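Side-chain contact in citryl-CoA lyase (Hydrogenobacter thermophilus, PDB 6HXP), which binds coenzyme A and probably cleaves citryl-CoA to acetyl-CoA and oxaloacetate, as a member of the citrate synthase family: residues 107-112 with 133-138. Numbering follows the deposited sequence.
Sequences MRFIQE and PIPGYG. With COA (coenzyme A), chain B.
Phe109, on helix 101-116, puts one face of its ring against Ile134 of the coenzyme A-binding loop. The methyl CG2 of Ile134 sits over that face, displaced toward the rim, in a CH-pi contact 3.9 Å from the ring centroid, and its nearest ring atom is Phe109 CZ at 3.6 Å. With Phe109 CG anti to the backbone N (chi1 168°), the ring reaches off the helix to the loop. At its root, Phe109 CB meets Pro135 CG at 3.7 Å; beyond CE2, Tyr137 crosses the phenylalanine at about a right angle and offers CE1. The tyrosine hydroxyl is held elsewhere, by the carbonyl of Ala169, while Tyr127 of helix 120-129 packs edge-to-face with Phe109.

Ile134 works in two directions. Its CG2 branch lies on the phenylalanine, whereas CG1 and CD1 lie against the adenine, CG1 being 3.6 Å from COA N1A. The backbone reads the base: Ile134 N donates to COA N1A (3.0 Å, nearly straight at 169°), and COA N6A donates to both Ile134 O and Tyr137 O. Within the type II turn from Ile134 to Tyr137, Gly136 N bonds to COA O5P of the pantetheine arm. Replacing Ile134 by an alanine removes CG1, CG2 and CD1, and would probably open a gap between the Phe109 ring and the adenine, taking away packing on both.

Across the two segments the contact is wholly apolar, and Pro135 O is buried in it without a polar partner. Adenine recognition instead comes from Ile134 N and O and Tyr137 O, consistent with side-chain packing setting where the loop lies.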
loop_
_atom_site.group_PDB
_atom_site.type_symbol
_atom_site.label_atom_id
_atom_site.label_comp_id
_atom_site.label_asym_id
_atom_site.label_seq_id
_atom_site.Cartn_x
_atom_site.Cartn_y
_atom_site.Cartn_z
ATOM N N MET A 107 -9.698 8.110 -22.385
ATOM C CA MET A 107 -9.905 9.563 -22.359
ATOM C C MET A 107 -8.924 10.257 -23.288
ATOM O O MET A 107 -9.301 11.189 -23.980
ATOM C CB MET A 107 -9.732 10.121 -20.941
ATOM C CG MET A 107 -10.910 9.825 -20.022
ATOM S SD MET A 107 -10.725 10.556 -18.388
ATOM C CE MET A 107 -11.033 12.316 -18.739
ATOM N N ARG A 108 -7.659 9.815 -23.315
ATOM C CA ARG A 108 -6.677 10.454 -24.207
ATOM C C ARG A 108 -7.064 10.236 -25.664
ATOM O O ARG A 108 -7.032 11.162 -26.473
ATOM C CB ARG A 108 -5.297 9.861 -23.916
ATOM C CG ARG A 108 -4.181 10.599 -24.593
ATOM C CD ARG A 108 -2.841 10.001 -24.226
ATOM N NE ARG A 108 -1.775 10.899 -24.686
ATOM C CZ ARG A 108 -0.481 10.699 -24.463
ATOM N NH1 ARG A 108 -0.069 9.598 -23.850
ATOM N NH2 ARG A 108 0.414 11.585 -24.878
ATOM N N PHE A 109 -7.451 9.001 -25.998
ATOM C CA PHE A 109 -7.848 8.653 -27.362
ATOM C C PHE A 109 -9.078 9.480 -27.822
ATOM O O PHE A 109 -9.067 10.036 -28.923
ATOM C CB PHE A 109 -8.188 7.157 -27.429
ATOM C CG PHE A 109 -8.870 6.743 -28.708
ATOM C CD1 PHE A 109 -8.185 6.751 -29.903
ATOM C CD2 PHE A 109 -10.211 6.390 -28.717
ATOM C CE1 PHE A 109 -8.823 6.395 -31.097
ATOM C CE2 PHE A 109 -10.850 6.035 -29.903
ATOM C CZ PHE A 109 -10.154 6.055 -31.092
ATOM N N ILE A 110 -10.119 9.537 -26.992
ATOM C CA ILE A 110 -11.327 10.271 -27.308
ATOM C C ILE A 110 -11.038 11.769 -27.428
ATOM O O ILE A 110 -11.479 12.413 -28.390
ATOM C CB ILE A 110 -12.447 9.976 -26.289
ATOM C CG1 ILE A 110 -12.900 8.523 -26.426
ATOM C CG2 ILE A 110 -13.628 10.934 -26.490
ATOM C CD1 ILE A 110 -13.695 8.038 -25.274
ATOM N N GLN A 111 -10.263 12.322 -26.495
ATOM C CA GLN A 111 -9.964 13.756 -26.552
ATOM C C GLN A 111 -9.085 14.100 -27.729
ATOM O O GLN A 111 -9.360 15.077 -28.424
ATOM C CB GLN A 111 -9.356 14.235 -25.244
ATOM C CG GLN A 111 -10.366 14.193 -24.112
ATOM C CD GLN A 111 -9.728 14.618 -22.828
ATOM O OE1 GLN A 111 -8.860 15.496 -22.835
ATOM N NE2 GLN A 111 -10.215 14.113 -21.696
ATOM N N GLU A 112 -8.050 13.299 -27.975
ATOM C CA GLU A 112 -7.180 13.566 -29.120
ATOM C C GLU A 112 -7.906 13.341 -30.437
ATOM O O GLU A 112 -7.681 14.085 -31.393
ATOM C CB GLU A 112 -5.865 12.773 -29.009
ATOM C CG GLU A 112 -4.991 13.318 -27.887
ATOM C CD GLU A 112 -3.666 12.622 -27.649
ATOM O OE1 GLU A 112 -3.379 11.625 -28.347
ATOM O OE2 GLU A 112 -2.919 13.068 -26.748
ATOM N N PRO A 133 -4.190 -1.884 -29.719
ATOM C CA PRO A 133 -5.568 -1.931 -29.204
ATOM C C PRO A 133 -6.199 -0.544 -29.089
ATOM O O PRO A 133 -5.533 0.395 -28.692
ATOM C CB PRO A 133 -5.425 -2.589 -27.824
ATOM C CG PRO A 133 -4.046 -3.144 -27.775
ATOM C CD PRO A 133 -3.219 -2.333 -28.703
ATOM N N ILE A 134 -7.453 -0.400 -29.491
ATOM C CA ILE A 134 -8.162 0.868 -29.367
ATOM C C ILE A 134 -8.725 0.895 -27.950
ATOM O O ILE A 134 -9.553 0.046 -27.608
ATOM C CB ILE A 134 -9.251 1.068 -30.442
ATOM C CG1 ILE A 134 -8.675 0.850 -31.863
ATOM C CG2 ILE A 134 -9.803 2.505 -30.331
ATOM C CD1 ILE A 134 -9.723 0.530 -32.882
ATOM N N PRO A 135 -8.314 1.848 -27.092
ATOM C CA PRO A 135 -8.771 1.801 -25.697
ATOM C C PRO A 135 -10.225 2.135 -25.502
ATOM O O PRO A 135 -10.735 3.076 -26.121
ATOM C CB PRO A 135 -7.874 2.832 -24.991
ATOM C CG PRO A 135 -7.497 3.767 -26.062
ATOM C CD PRO A 135 -7.348 2.942 -27.303
ATOM N N GLY A 136 -10.880 1.377 -24.627
ATOM C CA GLY A 136 -12.291 1.569 -24.318
ATOM C C GLY A 136 -13.246 0.775 -25.190
ATOM O O GLY A 136 -14.459 0.970 -25.062
ATOM N N TYR A 137 -12.725 -0.158 -26.039
ATOM C CA TYR A 137 -13.542 -0.954 -26.934
ATOM C C TYR A 137 -13.299 -2.433 -26.724
ATOM O O TYR A 137 -12.172 -2.856 -26.435
ATOM C CB TYR A 137 -13.266 -0.577 -28.392
ATOM C CG TYR A 137 -13.635 0.861 -28.656
ATOM C CD1 TYR A 137 -12.729 1.884 -28.412
ATOM C CD2 TYR A 137 -14.925 1.209 -29.038
ATOM C CE1 TYR A 137 -13.108 3.218 -28.486
ATOM C CE2 TYR A 137 -15.292 2.540 -29.198
ATOM C CZ TYR A 137 -14.381 3.545 -28.914
ATOM O OH TYR A 137 -14.734 4.869 -28.981
ATOM N N GLY A 138 -14.365 -3.196 -26.930
ATOM C CA GLY A 138 -14.370 -4.639 -26.810
ATOM C C GLY A 138 -14.786 -5.176 -25.458
ATOM O O GLY A 138 -14.566 -4.550 -24.428
HETATM N N1A COA B . -9.191 -2.525 -30.682
HETATM C C2A COA B . -8.838 -3.161 -31.806
HETATM N N3A COA B . -8.925 -4.464 -32.093
HETATM C C4A COA B . -9.438 -5.153 -31.064
HETATM C C5A COA B . -9.838 -4.637 -29.841
HETATM C C6A COA B . -9.707 -3.246 -29.661
HETATM N N6A COA B . -10.087 -2.605 -28.552
HETATM N N7A COA B . -10.336 -5.641 -29.026
HETATM C C8A COA B . -10.239 -6.719 -29.765
HETATM N N9A COA B . -9.713 -6.498 -31.011
HETATM C C1B COA B . -9.566 -7.456 -32.108
HETATM C C2B COA B . -9.387 -8.926 -31.686
HETATM O O2B COA B . -8.010 -9.286 -31.723
HETATM C C3B COA B . -10.190 -9.636 -32.771
HETATM O O3B COA B . -9.437 -9.666 -34.005
HETATM P P3B COA B . -9.566 -10.772 -35.189
HETATM O O7A COA B . -10.535 -11.856 -34.829
HETATM O O8A COA B . -9.983 -10.000 -36.445
HETATM O O9A COA B . -8.142 -11.298 -35.409
HETATM C C4B COA B . -11.355 -8.679 -32.995
HETATM O O4B COA B . -10.728 -7.382 -32.918
HETATM C C5B COA B . -12.480 -8.737 -31.991
HETATM O O5B COA B . -12.825 -10.105 -31.692
HETATM P P1A COA B . -13.534 -10.509 -30.288
HETATM O O1A COA B . -13.620 -11.981 -30.156
HETATM O O2A COA B . -14.885 -9.794 -30.272
HETATM O O3A COA B . -12.658 -9.884 -29.113
HETATM P P2A COA B . -11.760 -10.535 -27.971
HETATM O O4A COA B . -12.510 -11.600 -27.265
HETATM O O5A COA B . -10.482 -11.030 -28.653
HETATM O O6A COA B . -11.281 -9.332 -26.976
HETATM C CBP COA B . -11.019 -8.249 -24.812
HETATM C CCP COA B . -11.855 -9.200 -25.662
HETATM C CDP COA B . -11.916 -7.694 -23.695
HETATM C CEP COA B . -9.878 -9.054 -24.177
HETATM C CAP COA B . -10.409 -7.078 -25.627
HETATM O OAP COA B . -11.288 -6.556 -26.612
HETATM C C9P COA B . -9.852 -5.950 -24.763
HETATM O O9P COA B . -8.740 -6.050 -24.252
HETATM N N8P COA B . -10.615 -4.860 -24.638
HETATM C C7P COA B . -10.153 -3.644 -23.982
HETATM C C6P COA B . -9.175 -2.873 -24.847
HETATM C C5P COA B . -8.429 -1.812 -24.073
HETATM O O5P COA B . -9.030 -0.907 -23.496
HETATM N N4P COA B . -7.099 -1.910 -24.090
HETATM C C3P COA B . -6.197 -0.781 -23.901
HETATM C C2P COA B . -6.124 -0.283 -22.470
HETATM S S1P COA B . -5.652 -1.690 -21.428
#